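Local coordinates for oligopeptide ABC transporter, periplasmic oligopeptide-binding protein, putative (Thermotoga maritima MSB8, PDB 5IPW) that probably binds oligopeptides in the periplasm and delivers them to an ABC transporter for import, at residues G34-P37 with Q41-P44; S77-V82 with D275-E280. One frame throughout, in Å; residues are numbered along the deposited sequence.

Contact 1 of 2, residues G34-P37 with Q41-P44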
ATOM      1  N   GLY A  34     -11.924  18.297 -37.341  1.00 53.36           N
ATOM      2  CA  GLY A  34     -13.331  18.373 -36.941  1.00 55.65           C
ATOM      3  C   GLY A  34     -13.857  17.211 -36.112  1.00 57.74           C
ATOM      4  O   GLY A  34     -15.053  17.151 -35.824  1.00 60.09           O
ATOM      5  N   LYS A  35     -12.968  16.308 -35.699  1.00 57.99           N
ATOM      6  CA  LYS A  35     -13.350  15.089 -34.974  1.00 56.39           C
ATOM      7  C   LYS A  35     -13.288  15.215 -33.448  1.00 54.33           C
ATOM      8  O   LYS A  35     -13.583  14.251 -32.748  1.00 55.83           O
ATOM      9  CB  LYS A  35     -12.435  13.936 -35.375  1.00 57.04           C
ATOM     10  CG  LYS A  35     -12.250  13.751 -36.864  1.00 59.49           C
ATOM     11  CD  LYS A  35     -11.422  12.505 -37.122  1.00 65.16           C
ATOM     12  CE  LYS A  35     -10.808  12.503 -38.512  1.00 71.22           C
ATOM     13  NZ  LYS A  35      -9.728  11.481 -38.642  1.00 74.36           N
ATOM     14  N   LEU A  36     -12.875  16.373 -32.937  1.00 52.13           N
ATOM     15  CA  LEU A  36     -12.790  16.607 -31.490  1.00 49.80           C
ATOM     16  C   LEU A  36     -13.103  18.054 -31.173  1.00 47.52           C
ATOM     17  O   LEU A  36     -12.669  18.942 -31.888  1.00 49.30           O
ATOM     18  CB  LEU A  36     -11.383  16.313 -30.963  1.00 50.78           C
ATOM     19  CG  LEU A  36     -11.101  15.031 -30.173  1.00 53.03           C
ATOM     20  CD1 LEU A  36      -9.705  15.129 -29.581  1.00 54.27           C
ATOM     21  CD2 LEU A  36     -12.107  14.770 -29.063  1.00 53.28           C
ATOM     22  N   PRO A  37     -13.842  18.307 -30.089  1.00 44.74           N
ATOM     23  CA  PRO A  37     -13.939  19.693 -29.636  1.00 44.85           C
ATOM     24  C   PRO A  37     -12.576  20.205 -29.151  1.00 46.45           C
ATOM     25  O   PRO A  37     -11.701  19.400 -28.816  1.00 49.35           O
ATOM     26  CB  PRO A  37     -14.935  19.629 -28.475  1.00 43.86           C
ATOM     27  CG  PRO A  37     -15.621  18.309 -28.593  1.00 44.46           C
ATOM     28  CD  PRO A  37     -14.678  17.389 -29.300  1.00 44.15           C
ATOM     29  N   GLN A  41     -12.922  23.397 -24.412  1.00 45.82           N
ATOM     30  CA  GLN A  41     -14.221  22.763 -24.241  1.00 46.57           C
ATOM     31  C   GLN A  41     -14.119  21.371 -23.602  1.00 44.55           C
ATOM     32  O   GLN A  41     -14.964  21.003 -22.772  1.00 43.51           O
ATOM     33  CB  GLN A  41     -14.903  22.658 -25.594  1.00 50.26           C
ATOM     34  CG  GLN A  41     -16.306  22.077 -25.534  1.00 54.02           C
ATOM     35  CD  GLN A  41     -16.995  22.079 -26.887  1.00 55.73           C
ATOM     36  OE1 GLN A  41     -16.709  22.926 -27.755  1.00 57.35           O
ATOM     37  NE2 GLN A  41     -17.911  21.127 -27.078  1.00 54.99           N
ATOM     38  N   ARG A  42     -13.100  20.607 -24.007  1.00 41.41           N
ATOM     39  CA  ARG A  42     -12.846  19.264 -23.464  1.00 39.22           C
ATOM     40  C   ARG A  42     -12.565  19.267 -21.964  1.00 37.24           C
ATOM     41  O   ARG A  42     -13.072  18.420 -21.230  1.00 34.72           O
ATOM     42  CB  ARG A  42     -11.632  18.644 -24.138  1.00 40.39           C
ATOM     43  CG  ARG A  42     -11.871  17.982 -25.477  1.00 39.97           C
ATOM     44  CD  ARG A  42     -10.581  17.309 -25.920  1.00 38.99           C
ATOM     45  NE  ARG A  42      -9.871  18.153 -26.855  1.00 40.04           N
ATOM     46  CZ  ARG A  42      -8.560  18.355 -26.900  1.00 39.55           C
ATOM     47  NH1 ARG A  42      -7.717  17.800 -26.048  1.00 39.14           N
ATOM     48  NH2 ARG A  42      -8.093  19.155 -27.831  1.00 43.57           N
ATOM     49  N   LEU A  43     -11.720  20.196 -21.524  1.00 36.69           N
ATOM     50  CA  LEU A  43     -11.377  20.323 -20.100  1.00 37.14           C
ATOM     51  C   LEU A  43     -12.569  20.781 -19.257  1.00 37.12           C
ATOM     52  O   LEU A  43     -13.489  21.410 -19.767  1.00 38.84           O
ATOM     53  CB  LEU A  43     -10.238  21.327 -19.913  1.00 35.71           C
ATOM     54  CG  LEU A  43      -8.869  20.911 -20.435  1.00 34.95           C
ATOM     55  CD1 LEU A  43      -7.991  22.137 -20.583  1.00 34.78           C
ATOM     56  CD2 LEU A  43      -8.220  19.903 -19.501  1.00 35.10           C
ATOM     57  N   PRO A  44     -12.549  20.476 -17.954  1.00 38.08           N
ATOM     58  CA  PRO A  44     -13.565  21.043 -17.073  1.00 39.89           C
ATOM     59  C   PRO A  44     -13.333  22.533 -16.847  1.00 41.50           C
ATOM     60  O   PRO A  44     -12.373  23.093 -17.370  1.00 41.04           O
ATOM     61  CB  PRO A  44     -13.366  20.272 -15.773  1.00 38.74           C
ATOM     62  CG  PRO A  44     -11.927  19.897 -15.788  1.00 38.26           C
ATOM     63  CD  PRO A  44     -11.591  19.633 -17.220  1.00 37.55           C
TER

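Contact 2 of 2, residues S77-V82 with D275-E280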
ATOM      1  N   SER A  77      -3.893  -1.328 -14.073  1.00 39.71           N
ATOM      2  CA  SER A  77      -4.744  -0.553 -13.172  1.00 41.26           C
ATOM      3  C   SER A  77      -3.959   0.500 -12.390  1.00 41.08           C
ATOM      4  O   SER A  77      -4.394   1.638 -12.287  1.00 39.85           O
ATOM      5  CB  SER A  77      -5.473  -1.453 -12.177  1.00 40.83           C
ATOM      6  OG  SER A  77      -6.245  -0.659 -11.287  1.00 39.00           O
ATOM      7  N   LYS A  78      -2.799   0.115 -11.868  1.00 40.09           N
ATOM      8  CA  LYS A  78      -1.986   1.012 -11.058  1.00 39.87           C
ATOM      9  C   LYS A  78      -1.256   2.103 -11.853  1.00 39.70           C
ATOM     10  O   LYS A  78      -0.697   3.018 -11.258  1.00 40.58           O
ATOM     11  CB  LYS A  78      -1.006   0.207 -10.219  1.00 40.50           C
ATOM     12  CG  LYS A  78      -1.705  -0.553  -9.111  1.00 43.01           C
ATOM     13  CD  LYS A  78      -0.789  -1.556  -8.441  1.00 45.51           C
ATOM     14  CE  LYS A  78      -1.448  -2.166  -7.217  1.00 47.09           C
ATOM     15  NZ  LYS A  78      -0.702  -3.353  -6.710  1.00 47.75           N
ATOM     16  N   LEU A  79      -1.259   2.009 -13.181  1.00 40.02           N
ATOM     17  CA  LEU A  79      -0.846   3.129 -14.034  1.00 41.41           C
ATOM     18  C   LEU A  79      -1.983   4.104 -14.264  1.00 40.05           C
ATOM     19  O   LEU A  79      -1.760   5.294 -14.457  1.00 38.05           O
ATOM     20  CB  LEU A  79      -0.387   2.637 -15.408  1.00 41.67           C
ATOM     21  CG  LEU A  79       0.871   1.780 -15.453  1.00 44.07           C
ATOM     22  CD1 LEU A  79       1.257   1.536 -16.905  1.00 45.52           C
ATOM     23  CD2 LEU A  79       2.010   2.443 -14.698  1.00 44.25           C
ATOM     24  N   ILE A  80      -3.196   3.570 -14.226  1.00 39.91           N
ATOM     25  CA  ILE A  80      -4.341   4.145 -14.897  1.00 40.78           C
ATOM     26  C   ILE A  80      -5.360   4.729 -13.909  1.00 40.14           C
ATOM     27  O   ILE A  80      -6.259   5.470 -14.293  1.00 39.13           O
ATOM     28  CB  ILE A  80      -4.947   3.035 -15.806  1.00 42.99           C
ATOM     29  CG1 ILE A  80      -4.954   3.496 -17.243  1.00 44.63           C
ATOM     30  CG2 ILE A  80      -6.309   2.505 -15.337  1.00 44.30           C
ATOM     31  CD1 ILE A  80      -3.559   3.490 -17.815  1.00 46.01           C
ATOM     32  N   GLU A  81      -5.182   4.418 -12.632  1.00 39.74           N
ATOM     33  CA  GLU A  81      -6.175   4.708 -11.611  1.00 39.13           C
ATOM     34  C   GLU A  81      -6.310   6.186 -11.305  1.00 38.47           C
ATOM     35  O   GLU A  81      -5.339   6.940 -11.334  1.00 38.99           O
ATOM     36  CB  GLU A  81      -5.850   3.950 -10.318  1.00 38.21           C
ATOM     37  CG  GLU A  81      -6.486   2.573 -10.248  1.00 38.40           C
ATOM     38  CD  GLU A  81      -5.859   1.699  -9.185  1.00 40.49           C
ATOM     39  OE1 GLU A  81      -5.552   2.206  -8.079  1.00 38.84           O
ATOM     40  OE2 GLU A  81      -5.666   0.500  -9.465  1.00 43.30           O
ATOM     41  N   VAL A  82      -7.537   6.584 -11.001  1.00 39.24           N
ATOM     42  CA  VAL A  82      -7.827   7.947 -10.573  1.00 40.55           C
ATOM     43  C   VAL A  82      -8.703   7.913  -9.328  1.00 39.73           C
ATOM     44  O   VAL A  82      -9.515   7.007  -9.144  1.00 38.64           O
ATOM     45  CB  VAL A  82      -8.499   8.786 -11.689  1.00 41.07           C
ATOM     46  CG1 VAL A  82      -7.545   8.975 -12.859  1.00 40.26           C
ATOM     47  CG2 VAL A  82      -9.807   8.158 -12.154  1.00 41.01           C
ATOM     48  N   ASP A 275       1.509  10.097 -25.223  1.00 34.15           N
ATOM     49  CA  ASP A 275       0.382   9.822 -26.116  1.00 34.11           C
ATOM     50  C   ASP A 275      -0.116   8.381 -25.992  1.00 34.59           C
ATOM     51  O   ASP A 275      -1.329   8.128 -25.955  1.00 34.70           O
ATOM     52  CB  ASP A 275       0.779  10.090 -27.570  1.00 36.03           C
ATOM     53  CG  ASP A 275       0.845  11.573 -27.916  1.00 38.54           C
ATOM     54  OD1 ASP A 275       0.241  12.406 -27.201  1.00 40.69           O
ATOM     55  OD2 ASP A 275       1.482  11.908 -28.943  1.00 38.35           O
ATOM     56  N   TYR A 276       0.823   7.443 -25.956  1.00 33.43           N
ATOM     57  CA  TYR A 276       0.504   6.024 -25.909  1.00 34.27           C
ATOM     58  C   TYR A 276       1.407   5.298 -24.937  1.00 35.52           C
ATOM     59  O   TYR A 276       2.574   5.661 -24.781  1.00 34.98           O
ATOM     60  CB  TYR A 276       0.704   5.390 -27.282  1.00 33.36           C
ATOM     61  CG  TYR A 276      -0.195   5.933 -28.351  1.00 31.21           C
ATOM     62  CD1 TYR A 276      -1.450   5.391 -28.567  1.00 31.90           C
ATOM     63  CD2 TYR A 276       0.219   6.965 -29.158  1.00 30.90           C
ATOM     64  CE1 TYR A 276      -2.280   5.882 -29.558  1.00 32.04           C
ATOM     65  CE2 TYR A 276      -0.593   7.467 -30.153  1.00 32.08           C
ATOM     66  CZ  TYR A 276      -1.846   6.925 -30.346  1.00 32.93           C
ATOM     67  OH  TYR A 276      -2.663   7.437 -31.331  1.00 35.41           O
ATOM     68  N   VAL A 277       0.869   4.273 -24.288  1.00 36.28           N
ATOM     69  CA  VAL A 277       1.692   3.367 -23.509  1.00 40.99           C
ATOM     70  C   VAL A 277       1.381   1.957 -23.981  1.00 44.68           C
ATOM     71  O   VAL A 277       0.221   1.544 -24.006  1.00 42.41           O
ATOM     72  CB  VAL A 277       1.545   3.553 -21.973  1.00 42.09           C
ATOM     73  CG1 VAL A 277       0.216   4.174 -21.602  1.00 45.15           C
ATOM     74  CG2 VAL A 277       1.762   2.245 -21.219  1.00 41.51           C
ATOM     75  N   ARG A 278       2.428   1.243 -24.399  1.00 49.27           N
ATOM     76  CA  ARG A 278       2.266  -0.089 -24.966  1.00 53.03           C
ATOM     77  C   ARG A 278       2.978  -1.148 -24.139  1.00 50.58           C
ATOM     78  O   ARG A 278       4.152  -1.013 -23.797  1.00 51.98           O
ATOM     79  CB  ARG A 278       2.691  -0.110 -26.446  1.00 57.30           C
ATOM     80  CG  ARG A 278       4.043  -0.713 -26.802  1.00 61.09           C
ATOM     81  CD  ARG A 278       4.429  -0.293 -28.215  1.00 64.83           C
ATOM     82  NE  ARG A 278       4.955  -1.373 -29.045  1.00 68.47           N
ATOM     83  CZ  ARG A 278       6.227  -1.778 -29.092  1.00 73.07           C
ATOM     84  NH1 ARG A 278       7.163  -1.234 -28.330  1.00 72.16           N
ATOM     85  NH2 ARG A 278       6.568  -2.761 -29.913  1.00 81.11           N
ATOM     86  N   HIS A 279       2.229  -2.186 -23.790  1.00 50.60           N
ATOM     87  CA  HIS A 279       2.779  -3.352 -23.111  1.00 51.80           C
ATOM     88  C   HIS A 279       2.942  -4.482 -24.119  1.00 53.90           C
ATOM     89  O   HIS A 279       2.002  -4.799 -24.861  1.00 51.09           O
ATOM     90  CB  HIS A 279       1.854  -3.809 -21.991  1.00 49.21           C
ATOM     91  CG  HIS A 279       1.762  -2.842 -20.855  1.00 48.42           C
ATOM     92  ND1 HIS A 279       1.134  -1.621 -20.966  1.00 47.50           N
ATOM     93  CD2 HIS A 279       2.207  -2.922 -19.580  1.00 48.65           C
ATOM     94  CE1 HIS A 279       1.207  -0.984 -19.814  1.00 46.61           C
ATOM     95  NE2 HIS A 279       1.844  -1.755 -18.953  1.00 48.18           N
ATOM     96  N   GLU A 280       4.140  -5.061 -24.158  1.00 55.27           N
ATOM     97  CA  GLU A 280       4.373  -6.293 -24.896  1.00 55.61           C
ATOM     98  C   GLU A 280       4.120  -7.498 -23.997  1.00 52.86           C
ATOM     99  O   GLU A 280       4.612  -7.549 -22.863  1.00 49.39           O
ATOM    100  CB  GLU A 280       5.799  -6.342 -25.429  1.00 60.32           C
ATOM    101  CG  GLU A 280       6.024  -7.477 -26.421  1.00 63.53           C
ATOM    102  CD  GLU A 280       7.357  -7.403 -27.139  1.00 64.98           C
ATOM    103  OE1 GLU A 280       7.989  -6.322 -27.181  1.00 64.39           O
ATOM    104  OE2 GLU A 280       7.767  -8.448 -27.675  1.00 68.52           O
TER

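Contact 1 of 2, residues G34-P37 with Q41-P44
Arg42 reaches back from the end of the short helix 39-42 and donates its NE to the carbonyl O of Pro37, 3.0 Å away. The N-H...O angle is 172°, nearly straight, and the oxygen sits at the guanidinium edge, in its plane. A bend at chi3, -98°, turns the end of the arginine so that NE faces this oxygen, while NH2 goes on to a salt bridge with Glu23. The donor lies somewhat out of the carbonyl plane.

Van der Waals contacts flank the bond. Leu36 brings CD1 over one guanidinium face, 4.1 Å from Arg42 NE and offset toward the rim, the two side chains crossing at about a right angle. On the more exposed side, Gln41 keeps CG anti to its backbone N (chi1 -177°) and runs out extended, laying its amide against the Pro37 ring: Pro37 CB is 3.6 Å from Gln41 CD.

Leu36 also rests on Leu27 and Leu30 of helix 25-32, which places the loop against that helix. Replacing Arg42 with an alanine would probably leave the Pro37 carbonyl without this donor and Glu23 without its cationic mate. Chemically, one guanidinium joins a backbone carbonyl to a carboxylate, fixing the short helix to the loop that leads into it.

Contact 2 of 2, residues S77-V82 with D275-E280
Leu79 and His279 approach each other from opposite directions, and the leucine methyl CD1 ends against the edge of the imidazole, close to its plane. CD1 lies 3.8 Å from His279 CE1 and 3.9 Å from His279 NE2, which makes this corner the close part of the contact. Leu79 holds CG anti to its carbonyl carbon (chi1 -65°), a setting that sends the branch from helix 73-80 out toward the strand. The ring has other neighbours: Trp67 meets it edge-to-face, and Arg65 gives NE2 a weak hydrogen bond.

Next to this, the packing slackens. The same Leu79 CD1 reaches Val277 CG2 at 4.4 Å, an apolar touch at longer range, and the backbones stay well apart, with the CA atoms of Leu79 and Val277 9.8 Å from each other. Only 91 Å² is buried in all, although Leu79, Val277 and His279 are each buried in the protein. The partly exposed Arg278, between Val277 and His279, and Tyr276, just before Val277, start their side chains on the side away from the helix; Arg278 makes a cation-pi contact with Phe252.

Helix 73-80 thus lies over one face of the mixed sheet in which strand 276-281 runs parallel to 62-67 and antiparallel to 252-257. Both flanking strands share in the packing, Arg65 touching Leu79 and Leu255 touching Ile80 and Val277.

How the contacts relate
The two contacts follow one another in sequence, neither nested in the other, and are about 22 Å apart between centres and about 10 Å between nearest atoms, without touching. They differ in reach: 34-37 with 41-44 ties together a local turn about 36 Å from the centre of the chain, whereas 77-82 with 275-280 joins segments almost 200 residues apart, about 19 Å from that centre. Helix 25-32 touches both contacts: Leu27 and Leu30 meet Leu36, and Met26 meets Asp275 and Tyr276. A hydrogen bond crosses the first, whereas the second is held by van der Waals touches of one leucine methyl.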